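Local coordinates for 5' nucleotidase family protein (Staphylococcus aureus subsp. aureus, PDB 4Q7F) that belongs to the 5'-nucleotidase family, pairing a calcineurin-like metallophosphoesterase domain, which holds a manganese and a magnesium ion, with a 5'-nucleotidase C-terminal domain, at residues G108-N113 with Y384-T389; Y114-L119 with S140-N145; Q165-W170 with E174-L179. One frame throughout, in Å; residues are numbered along the deposited sequence.

Interaction 1. Residues G108-N113 with Y384-T389. With MG (magnesium ion), chain B; 3D1 ((2R,3S,5R)-5-(6-amino-9H-purin-9-yl)-tetrahydro-2-(hydroxymethyl)furan-3-ol), chain D.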
loop_
_atom_site.group_PDB
_atom_site.type_symbol
_atom_site.label_atom_id
_atom_site.label_comp_id
_atom_site.label_asym_id
_atom_site.label_seq_id
_atom_site.Cartn_x
_atom_site.Cartn_y
_atom_site.Cartn_z
ATOM N N GLY A 108 -0.959 5.965 -7.997
ATOM C CA GLY A 108 -0.948 5.661 -6.578
ATOM C C GLY A 108 0.482 5.823 -6.081
ATOM O O GLY A 108 1.410 5.967 -6.882
ATOM N N ASN A 109 0.677 5.827 -4.756
ATOM C CA ASN A 109 2.008 5.983 -4.218
ATOM C C ASN A 109 2.997 4.891 -4.611
ATOM O O ASN A 109 4.185 5.166 -4.780
ATOM C CB ASN A 109 1.987 6.120 -2.681
ATOM C CG ASN A 109 1.311 4.947 -1.997
ATOM O OD1 ASN A 109 0.100 4.751 -2.131
ATOM N ND2 ASN A 109 2.075 4.204 -1.207
ATOM N N HIS A 110 2.524 3.659 -4.730
ATOM C CA HIS A 110 3.380 2.525 -5.089
ATOM C C HIS A 110 3.875 2.534 -6.522
ATOM O O HIS A 110 4.780 1.775 -6.874
ATOM C CB HIS A 110 2.714 1.196 -4.680
ATOM C CG HIS A 110 2.547 1.067 -3.203
ATOM N ND1 HIS A 110 3.601 0.765 -2.371
ATOM C CD2 HIS A 110 1.476 1.262 -2.395
ATOM C CE1 HIS A 110 3.183 0.750 -1.118
ATOM N NE2 HIS A 110 1.903 1.075 -1.103
ATOM N N GLU A 111 3.296 3.396 -7.358
ATOM C CA GLU A 111 3.820 3.574 -8.710
ATOM C C GLU A 111 5.234 4.137 -8.738
ATOM O O GLU A 111 5.908 4.064 -9.765
ATOM C CB GLU A 111 2.906 4.458 -9.554
ATOM C CG GLU A 111 1.955 3.651 -10.425
ATOM C CD GLU A 111 0.862 2.990 -9.628
ATOM O OE1 GLU A 111 0.983 1.779 -9.373
ATOM O OE2 GLU A 111 -0.086 3.687 -9.231
ATOM N N PHE A 112 5.681 4.710 -7.608
ATOM C CA PHE A 112 7.023 5.266 -7.496
ATOM C C PHE A 112 8.052 4.298 -6.872
ATOM O O PHE A 112 9.250 4.559 -6.933
ATOM C CB PHE A 112 6.960 6.573 -6.675
ATOM C CG PHE A 112 6.101 7.642 -7.313
ATOM C CD1 PHE A 112 6.652 8.547 -8.224
ATOM C CD2 PHE A 112 4.733 7.728 -7.029
ATOM C CE1 PHE A 112 5.871 9.528 -8.817
ATOM C CE2 PHE A 112 3.938 8.695 -7.640
ATOM C CZ PHE A 112 4.515 9.612 -8.514
ATOM N N ASN A 113 7.578 3.183 -6.298
ATOM C CA ASN A 113 8.419 2.207 -5.601
ATOM C C ASN A 113 9.628 1.690 -6.354
ATOM O O ASN A 113 10.564 1.240 -5.728
ATOM C CB ASN A 113 7.608 0.948 -5.198
ATOM C CG ASN A 113 6.739 1.135 -3.948
ATOM O OD1 ASN A 113 6.121 0.165 -3.492
ATOM N ND2 ASN A 113 6.712 2.337 -3.374
ATOM N N TYR A 384 8.750 -10.638 3.282
ATOM C CA TYR A 384 9.203 -9.255 3.046
ATOM C C TYR A 384 8.618 -8.821 1.713
ATOM O O TYR A 384 9.321 -8.848 0.716
ATOM C CB TYR A 384 10.745 -9.117 3.020
ATOM C CG TYR A 384 11.115 -7.751 3.511
ATOM C CD1 TYR A 384 10.917 -6.633 2.724
ATOM C CD2 TYR A 384 11.523 -7.564 4.830
ATOM C CE1 TYR A 384 11.190 -5.370 3.208
ATOM C CE2 TYR A 384 11.790 -6.300 5.319
ATOM C CZ TYR A 384 11.616 -5.214 4.508
ATOM O OH TYR A 384 11.850 -3.953 4.974
ATOM N N PRO A 385 7.352 -8.367 1.703
ATOM C CA PRO A 385 6.670 -8.044 0.448
ATOM C C PRO A 385 6.864 -6.629 -0.096
ATOM O O PRO A 385 6.212 -6.282 -1.066
ATOM C CB PRO A 385 5.195 -8.261 0.798
ATOM C CG PRO A 385 5.114 -7.878 2.247
ATOM C CD PRO A 385 6.467 -8.151 2.865
ATOM N N PHE A 386 7.748 -5.831 0.502
ATOM C CA PHE A 386 7.986 -4.493 -0.025
ATOM C C PHE A 386 9.399 -4.361 -0.564
ATOM O O PHE A 386 10.318 -5.032 -0.078
ATOM C CB PHE A 386 7.719 -3.445 1.046
ATOM C CG PHE A 386 6.286 -3.374 1.464
ATOM C CD1 PHE A 386 5.328 -2.811 0.618
ATOM C CD2 PHE A 386 5.883 -3.855 2.694
ATOM C CE1 PHE A 386 4.000 -2.747 0.995
ATOM C CE2 PHE A 386 4.558 -3.781 3.081
ATOM C CZ PHE A 386 3.618 -3.230 2.236
ATOM N N PRO A 387 9.601 -3.468 -1.546
ATOM C CA PRO A 387 10.959 -3.276 -2.047
ATOM C C PRO A 387 11.738 -2.213 -1.231
ATOM O O PRO A 387 12.216 -1.211 -1.764
ATOM C CB PRO A 387 10.726 -2.873 -3.500
ATOM C CG PRO A 387 9.399 -2.171 -3.494
ATOM C CD PRO A 387 8.610 -2.703 -2.331
ATOM N N ASN A 388 11.871 -2.453 0.067
ATOM C CA ASN A 388 12.594 -1.557 0.954
ATOM C C ASN A 388 14.095 -1.839 1.014
ATOM O O ASN A 388 14.515 -3.000 1.006
ATOM C CB ASN A 388 12.165 -1.744 2.391
ATOM C CG ASN A 388 10.699 -1.485 2.638
ATOM O OD1 ASN A 388 10.101 -2.126 3.522
ATOM N ND2 ASN A 388 10.119 -0.568 1.911
ATOM N N THR A 389 14.878 -0.767 1.122
ATOM C CA THR A 389 16.308 -0.869 1.334
ATOM C C THR A 389 16.439 -0.452 2.798
ATOM O O THR A 389 15.421 -0.223 3.473
ATOM C CB THR A 389 17.106 0.030 0.404
ATOM O OG1 THR A 389 16.624 1.360 0.549
ATOM C CG2 THR A 389 16.932 -0.409 -1.068
HETATM MG MG MG B . -1.814 3.559 -2.027
HETATM O "O5'" 3D1 D . -0.093 4.458 4.049
HETATM C "C5'" 3D1 D . 1.072 3.641 3.964
HETATM C "C4'" 3D1 D . 1.190 3.019 2.583
HETATM O "O4'" 3D1 D . 2.492 2.457 2.504
HETATM C "C1'" 3D1 D . 2.451 1.028 2.457
HETATM N N9 3D1 D . 3.516 0.478 3.340
HETATM C C4 3D1 D . 4.762 0.320 2.914
HETATM N N3 3D1 D . 5.383 0.560 1.737
HETATM C C2 3D1 D . 6.695 0.294 1.592
HETATM N N1 3D1 D . 7.461 -0.207 2.598
HETATM C C6 3D1 D . 6.962 -0.488 3.823
HETATM N N6 3D1 D . 7.766 -0.985 4.803
HETATM C C5 3D1 D . 5.528 -0.210 4.055
HETATM N N7 3D1 D . 4.654 -0.337 5.075
HETATM C C8 3D1 D . 3.442 0.093 4.641
HETATM C "C2'" 3D1 D . 1.021 0.622 2.783
HETATM C "C3'" 3D1 D . 0.260 1.845 2.304
HETATM O "O3'" 3D1 D . 0.038 1.717 0.883
HETATM O O HOH W 1 -2.278 1.830 -0.554
#

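Interaction 2. Residues Y114-L119 with S140-N145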
loop_
_atom_site.group_PDB
_atom_site.type_symbol
_atom_site.label_atom_id
_atom_site.label_comp_id
_atom_site.label_asym_id
_atom_site.label_seq_id
_atom_site.Cartn_x
_atom_site.Cartn_y
_atom_site.Cartn_z
ATOM N N TYR A 114 9.590 1.689 -7.680
ATOM C CA TYR A 114 10.708 1.157 -8.457
ATOM C C TYR A 114 11.487 2.221 -9.213
ATOM O O TYR A 114 12.262 1.898 -10.115
ATOM C CB TYR A 114 10.190 0.117 -9.456
ATOM C CG TYR A 114 9.480 -1.068 -8.826
ATOM C CD1 TYR A 114 10.170 -1.968 -8.028
ATOM C CD2 TYR A 114 8.126 -1.294 -9.053
ATOM C CE1 TYR A 114 9.535 -3.056 -7.465
ATOM C CE2 TYR A 114 7.476 -2.382 -8.498
ATOM C CZ TYR A 114 8.180 -3.262 -7.711
ATOM O OH TYR A 114 7.528 -4.355 -7.166
ATOM N N GLY A 115 11.293 3.486 -8.856
ATOM C CA GLY A 115 11.999 4.573 -9.516
ATOM C C GLY A 115 11.174 5.326 -10.541
ATOM O O GLY A 115 10.219 4.791 -11.113
ATOM N N LEU A 116 11.568 6.575 -10.799
ATOM C CA LEU A 116 10.839 7.416 -11.708
ATOM C C LEU A 116 10.939 6.959 -13.167
ATOM O O LEU A 116 9.935 6.992 -13.869
ATOM C CB LEU A 116 11.244 8.880 -11.534
ATOM C CG LEU A 116 10.289 9.897 -12.158
ATOM C CD1 LEU A 116 8.892 9.719 -11.585
ATOM C CD2 LEU A 116 10.782 11.334 -11.940
ATOM N N PRO A 117 12.142 6.534 -13.632
ATOM C CA PRO A 117 12.268 6.054 -15.007
ATOM C C PRO A 117 11.401 4.822 -15.298
ATOM O O PRO A 117 10.843 4.701 -16.392
ATOM C CB PRO A 117 13.761 5.702 -15.138
ATOM C CG PRO A 117 14.436 6.512 -14.107
ATOM C CD PRO A 117 13.454 6.631 -12.966
ATOM N N TYR A 118 11.306 3.912 -14.340
ATOM C CA TYR A 118 10.472 2.732 -14.491
ATOM C C TYR A 118 9.006 3.185 -14.660
ATOM O O TYR A 118 8.326 2.742 -15.569
ATOM C CB TYR A 118 10.643 1.818 -13.294
ATOM C CG TYR A 118 9.929 0.494 -13.396
ATOM C CD1 TYR A 118 10.491 -0.578 -14.094
ATOM C CD2 TYR A 118 8.718 0.295 -12.758
ATOM C CE1 TYR A 118 9.839 -1.796 -14.162
ATOM C CE2 TYR A 118 8.078 -0.910 -12.806
ATOM C CZ TYR A 118 8.631 -1.950 -13.514
ATOM O OH TYR A 118 7.955 -3.146 -13.550
ATOM N N LEU A 119 8.565 4.135 -13.830
ATOM C CA LEU A 119 7.200 4.665 -13.921
ATOM C C LEU A 119 6.949 5.365 -15.262
ATOM O O LEU A 119 5.963 5.067 -15.954
ATOM C CB LEU A 119 6.914 5.626 -12.775
ATOM C CG LEU A 119 5.527 6.276 -12.788
ATOM C CD1 LEU A 119 4.422 5.221 -12.840
ATOM C CD2 LEU A 119 5.342 7.190 -11.591
ATOM N N SER A 140 5.775 21.609 -14.255
ATOM C CA SER A 140 4.564 21.112 -14.903
ATOM C C SER A 140 4.193 19.757 -14.282
ATOM O O SER A 140 4.950 19.216 -13.475
ATOM C CB SER A 140 4.742 20.996 -16.422
ATOM O OG SER A 140 5.645 19.958 -16.751
ATOM N N THR A 141 3.025 19.240 -14.632
ATOM C CA THR A 141 2.579 17.962 -14.100
ATOM C C THR A 141 3.476 16.829 -14.604
ATOM O O THR A 141 3.960 16.863 -15.728
ATOM C CB THR A 141 1.105 17.670 -14.447
ATOM O OG1 THR A 141 0.917 17.748 -15.871
ATOM C CG2 THR A 141 0.175 18.676 -13.747
ATOM N N LEU A 142 3.733 15.865 -13.732
ATOM C CA LEU A 142 4.518 14.684 -14.084
ATOM C C LEU A 142 3.844 13.999 -15.269
ATOM O O LEU A 142 4.501 13.668 -16.251
ATOM C CB LEU A 142 4.612 13.735 -12.888
ATOM C CG LEU A 142 5.122 12.317 -13.154
ATOM C CD1 LEU A 142 6.512 12.299 -13.774
ATOM C CD2 LEU A 142 5.091 11.519 -11.862
ATOM N N THR A 143 2.528 13.794 -15.161
ATOM C CA THR A 143 1.731 13.190 -16.247
ATOM C C THR A 143 1.389 14.238 -17.290
ATOM O O THR A 143 1.401 15.444 -17.004
ATOM C CB THR A 143 0.415 12.552 -15.744
ATOM O OG1 THR A 143 -0.363 13.499 -14.982
ATOM C CG2 THR A 143 0.705 11.356 -14.879
ATOM N N ASP A 144 1.113 13.784 -18.510
ATOM C CA ASP A 144 0.737 14.700 -19.581
ATOM C C ASP A 144 -0.442 15.574 -19.167
ATOM O O ASP A 144 -0.448 16.768 -19.421
ATOM C CB ASP A 144 0.373 13.936 -20.863
ATOM C CG ASP A 144 1.567 13.230 -21.490
ATOM O OD1 ASP A 144 2.709 13.551 -21.134
ATOM O OD2 ASP A 144 1.365 12.355 -22.349
ATOM N N ASN A 145 -1.447 14.977 -18.546
ATOM C CA ASN A 145 -2.622 15.727 -18.127
ATOM C C ASN A 145 -3.129 15.312 -16.771
ATOM O O ASN A 145 -2.799 14.245 -16.264
ATOM C CB ASN A 145 -3.751 15.537 -19.128
ATOM C CG ASN A 145 -3.538 16.306 -20.415
ATOM O OD1 ASN A 145 -3.661 17.523 -20.446
ATOM N ND2 ASN A 145 -3.268 15.593 -21.485
#

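Interaction 3. Residues Q165-W170 with E174-L179. With 3D1 ((2R,3S,5R)-5-(6-amino-9H-purin-9-yl)-tetrahydro-2-(hydroxymethyl)furan-3-ol), chain D.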
loop_
_atom_site.group_PDB
_atom_site.type_symbol
_atom_site.label_atom_id
_atom_site.label_comp_id
_atom_site.label_asym_id
_atom_site.label_seq_id
_atom_site.Cartn_x
_atom_site.Cartn_y
_atom_site.Cartn_z
ATOM N N GLN A 165 -0.873 13.332 -1.265
ATOM C CA GLN A 165 0.315 14.177 -1.202
ATOM C C GLN A 165 1.399 13.612 -0.286
ATOM O O GLN A 165 2.517 14.088 -0.320
ATOM C CB GLN A 165 -0.060 15.567 -0.663
ATOM C CG GLN A 165 -0.491 15.567 0.806
ATOM C CD GLN A 165 -1.068 16.894 1.255
ATOM O OE1 GLN A 165 -0.557 17.943 0.910
ATOM N NE2 GLN A 165 -2.131 16.847 2.048
ATOM N N PHE A 166 1.097 12.544 0.440
ATOM C CA PHE A 166 1.977 12.065 1.523
ATOM C C PHE A 166 3.177 11.224 1.084
ATOM O O PHE A 166 3.917 10.748 1.915
ATOM C CB PHE A 166 1.115 11.270 2.509
ATOM C CG PHE A 166 1.434 11.516 3.955
ATOM C CD1 PHE A 166 1.155 12.746 4.517
ATOM C CD2 PHE A 166 1.912 10.504 4.768
ATOM C CE1 PHE A 166 1.405 12.987 5.851
ATOM C CE2 PHE A 166 2.151 10.734 6.111
ATOM C CZ PHE A 166 1.908 11.983 6.649
ATOM N N ILE A 167 3.364 11.060 -0.221
ATOM C CA ILE A 167 4.461 10.261 -0.778
ATOM C C ILE A 167 5.870 10.506 -0.173
ATOM O O ILE A 167 6.612 9.534 0.018
ATOM C CB ILE A 167 4.447 10.318 -2.321
ATOM C CG1 ILE A 167 3.173 9.618 -2.841
ATOM C CG2 ILE A 167 5.688 9.649 -2.888
ATOM C CD1 ILE A 167 2.841 9.778 -4.331
ATOM N N PRO A 168 6.255 11.786 0.122
ATOM C CA PRO A 168 7.553 12.032 0.755
ATOM C C PRO A 168 7.762 11.319 2.082
ATOM O O PRO A 168 8.902 11.083 2.467
ATOM C CB PRO A 168 7.563 13.563 0.952
ATOM C CG PRO A 168 6.742 14.059 -0.195
ATOM C CD PRO A 168 5.620 13.052 -0.288
ATOM N N HIS A 169 6.678 10.967 2.772
ATOM C CA HIS A 169 6.795 10.259 4.044
ATOM C C HIS A 169 7.041 8.764 3.882
ATOM O O HIS A 169 7.235 8.071 4.883
ATOM C CB HIS A 169 5.528 10.454 4.865
ATOM C CG HIS A 169 5.313 11.865 5.317
ATOM N ND1 HIS A 169 5.571 12.274 6.603
ATOM C CD2 HIS A 169 4.865 12.958 4.655
ATOM C CE1 HIS A 169 5.296 13.562 6.719
ATOM N NE2 HIS A 169 4.858 13.997 5.553
ATOM N N TRP A 170 7.075 8.271 2.638
ATOM C CA TRP A 170 7.256 6.836 2.410
ATOM C C TRP A 170 8.341 6.405 1.417
ATOM O O TRP A 170 9.039 5.412 1.629
ATOM C CB TRP A 170 5.949 6.213 1.860
ATOM C CG TRP A 170 4.689 6.529 2.637
ATOM C CD1 TRP A 170 4.514 6.460 4.004
ATOM C CD2 TRP A 170 3.427 6.913 2.091
ATOM N NE1 TRP A 170 3.220 6.808 4.330
ATOM C CE2 TRP A 170 2.536 7.085 3.170
ATOM C CE3 TRP A 170 2.958 7.139 0.780
ATOM C CZ2 TRP A 170 1.212 7.474 2.983
ATOM C CZ3 TRP A 170 1.652 7.525 0.606
ATOM C CH2 TRP A 170 0.795 7.702 1.692
ATOM N N GLU A 174 15.621 9.272 -3.655
ATOM C CA GLU A 174 16.101 9.306 -5.031
ATOM C C GLU A 174 14.978 9.090 -6.057
ATOM O O GLU A 174 15.089 9.564 -7.180
ATOM C CB GLU A 174 17.282 8.341 -5.266
ATOM C CG GLU A 174 17.134 6.893 -4.811
ATOM C CD GLU A 174 17.431 6.663 -3.319
ATOM O OE1 GLU A 174 16.981 7.441 -2.461
ATOM O OE2 GLU A 174 18.103 5.668 -3.000
ATOM N N HIS A 175 13.894 8.405 -5.675
ATOM C CA HIS A 175 12.785 8.170 -6.595
ATOM C C HIS A 175 11.874 9.372 -6.818
ATOM O O HIS A 175 11.162 9.413 -7.816
ATOM C CB HIS A 175 11.908 6.988 -6.179
ATOM C CG HIS A 175 12.616 5.678 -6.179
ATOM N ND1 HIS A 175 12.109 4.561 -5.550
ATOM C CD2 HIS A 175 13.821 5.319 -6.670
ATOM C CE1 HIS A 175 12.950 3.556 -5.704
ATOM N NE2 HIS A 175 14.002 3.995 -6.363
ATOM N N ILE A 176 11.902 10.348 -5.916
ATOM C CA ILE A 176 11.009 11.499 -6.035
ATOM C C ILE A 176 11.690 12.856 -5.971
ATOM O O ILE A 176 11.006 13.869 -5.890
ATOM C CB ILE A 176 9.947 11.490 -4.916
ATOM C CG1 ILE A 176 10.625 11.587 -3.533
ATOM C CG2 ILE A 176 9.120 10.227 -4.982
ATOM C CD1 ILE A 176 9.653 11.721 -2.385
ATOM N N GLN A 177 13.018 12.870 -6.022
ATOM C CA GLN A 177 13.820 14.105 -5.832
ATOM C C GLN A 177 13.453 15.339 -6.676
ATOM O O GLN A 177 13.645 16.470 -6.224
ATOM C CB GLN A 177 15.340 13.784 -5.916
ATOM C CG GLN A 177 15.824 13.143 -7.222
ATOM C CD GLN A 177 15.923 14.120 -8.383
ATOM O OE1 GLN A 177 16.160 15.315 -8.193
ATOM N NE2 GLN A 177 15.780 13.608 -9.598
ATOM N N SER A 178 12.922 15.128 -7.877
ATOM C CA SER A 178 12.553 16.228 -8.773
ATOM C C SER A 178 11.062 16.565 -8.724
ATOM O O SER A 178 10.585 17.421 -9.481
ATOM C CB SER A 178 12.904 15.838 -10.210
ATOM O OG SER A 178 12.200 14.661 -10.592
ATOM N N LEU A 179 10.333 15.918 -7.822
ATOM C CA LEU A 179 8.893 16.073 -7.774
ATOM C C LEU A 179 8.400 16.958 -6.656
ATOM O O LEU A 179 9.020 17.061 -5.607
ATOM C CB LEU A 179 8.224 14.684 -7.617
ATOM C CG LEU A 179 8.663 13.584 -8.597
ATOM C CD1 LEU A 179 7.848 12.320 -8.349
ATOM C CD2 LEU A 179 8.537 14.027 -10.037
HETATM O "O5'" 3D1 D . -0.093 4.458 4.049
HETATM C "C5'" 3D1 D . 1.072 3.641 3.964
HETATM C "C4'" 3D1 D . 1.190 3.019 2.583
HETATM O "O4'" 3D1 D . 2.492 2.457 2.504
HETATM C "C1'" 3D1 D . 2.451 1.028 2.457
HETATM N N9 3D1 D . 3.516 0.478 3.340
HETATM C C4 3D1 D . 4.762 0.320 2.914
HETATM N N3 3D1 D . 5.383 0.560 1.737
HETATM C C2 3D1 D . 6.695 0.294 1.592
HETATM N N1 3D1 D . 7.461 -0.207 2.598
HETATM C C6 3D1 D . 6.962 -0.488 3.823
HETATM N N6 3D1 D . 7.766 -0.985 4.803
HETATM C C5 3D1 D . 5.528 -0.210 4.055
HETATM N N7 3D1 D . 4.654 -0.337 5.075
HETATM C C8 3D1 D . 3.442 0.093 4.641
HETATM C "C2'" 3D1 D . 1.021 0.622 2.783
HETATM C "C3'" 3D1 D . 0.260 1.845 2.304
HETATM O "O3'" 3D1 D . 0.038 1.717 0.883
#

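Interaction 1. Residues G108-N113 with Y384-T389
Two groups grip O3' of the bound 3D1: His110 NE2, 2.8 Å away, and a water that also binds the magnesium ion. The same imidazole, turned toward 384-389 by a chi1 of -64° that sets CG opposite the carbonyl carbon, reaches across to Phe386, His110 CE1 lying 4.2 Å from Phe386 CE1. Its other nitrogen fixes the ring rotation, since His110 ND1 donates to Asn113 OD1 over 2.8 Å, nearly straight at 170° and within the ring plane. Asn113 OD1 in turn lies 4.0 Å from Pro387 CD, where the two side chains cross at about a right angle. Phe386 spreads one ring face against the purine, its CD1 coming within 3.5 Å of C2 of 3D1. Asn388 makes two hydrogen bonds to that base: its ND2 donates to N1 of 3D1 at 2.8 Å, and its OD1 accepts from N6 at 2.9 Å. Asn109 OD1 binds the magnesium ion at 2.3 Å, alongside Asp72, His207 and His247, within the Gly-Asn-His-Glu signature of calcineurin-like phosphoesterases. Segment 108-113 leads from strand 104-105 into helix 116-125, while 384-389 joins helix 377-383 to strand 390-396, so loops from the two family regions meet around one ligand.

Interaction 2. Residues Y114-L119 with S140-N145
Leu116 and Leu142 mark the nearest backbone approach, with 9.9 Å between Leu116 CA and Leu142 CA, so only side chains bridge the gap. This is helix-to-loop packing in the calcineurin-like domain: helix 116-125 starts here, and residues 142-145 follow strand 140-141, an outermost strand of a three-stranded antiparallel sheet. Gly115 takes the N-cap position with a positive phi of 102°, a conformation in which a CB would collide with the carbonyl oxygen of Tyr114. Its own carbonyl accepts the first-turn helical bond, Leu119 N to Gly115 O at 3.2 Å. The contact itself is apolar and consists of three leucines. With CG anti to the backbone N (chi1 167°), Leu142 directs its two methyls to separate partners one helical turn apart. Leu142 CD1 meets Leu116 CD1 at 4.1 Å, the two side chains running past each other in opposite directions, and Leu142 CD2 lies 4.3 Å from Leu119 CD2. Glu137 of strand 135-137 touches both Leu116 and Leu142, and Lys120 also lies against Leu142. Around Leu142 the chain is braced by a side-chain bond, Thr141 OG1 to Thr143 O at 2.6 Å, meeting that carbonyl nearly head-on at 163°.

Interaction 3. Residues Q165-W170 with E174-L179
Apolar contact joins these segments, and Ile176 carries all of it on its side. The backbones come nearest at Pro168 and Ile176, with 7.6 Å between Pro168 CA and Ile176 CA. Ile176 CD1 lies 3.8 Å from Pro168 CA and 4.3 Å from Pro168 CG, so its end abuts both the backbone and the ring of the proline. Its other branch turns to the neighbouring residue, Ile176 CG2 meeting Ile167 CG2 at 4.1 Å where the two side chains cross obliquely. A chi1 of 62° sets Ile176 CG1 between its backbone N and carbonyl carbon, dividing the branches between the two partners. Phe181 of strand 179-181 touches all three residues.

Backbone bonds shape each segment separately. The 3-10 turn at 167-169 is closed by His169 N to Phe166 O and Trp170 N to Ile167 O, while a type I turn from Ile176 to Leu179, bonded from Leu179 N to Ile176 O, leads into strand 179-181.

The aromatic groups of segment 165-170 stack among themselves and, through Trp170, against the ligand. The Phe166 and His169 rings lie face to face, with His169 CD2 above the centre of the phenyl. Trp170 is sandwiched: Phe166 O lies over one face of the indole and C5' of 3D1 over the opposite one, 3.6 Å above the plane. Its CZ2 approaches O5' of 3D1 to 3.5 Å, and Tyr477 meets the indole with nearly parallel planes. Thus the loop after strand 155-163 supplies, through Trp170, an aromatic wall of the 3D1 pocket.

Overall arrangement
From the N terminus, residues 108-113 and 114-119 follow directly on one another, so interaction 2 opens directly after interaction 1. Interaction 2 closes first, at 140-145, over a loop of 20 residues; interaction 3 then opens and closes within a short bend between 165 and 179. The two are in series, and both nest inside the 270-residue loop that interaction 1 closes at 384-389, linking the calcineurin-like region to the C-terminal family region. Phe112 connects all three: its CE1 lies 3.7 Å from Leu142 CD2 and 3.5 Å from Leu179 CD1. Leu116 and His175 join interactions 2 and 3, while 3D1 is touched by interactions 1 and 3.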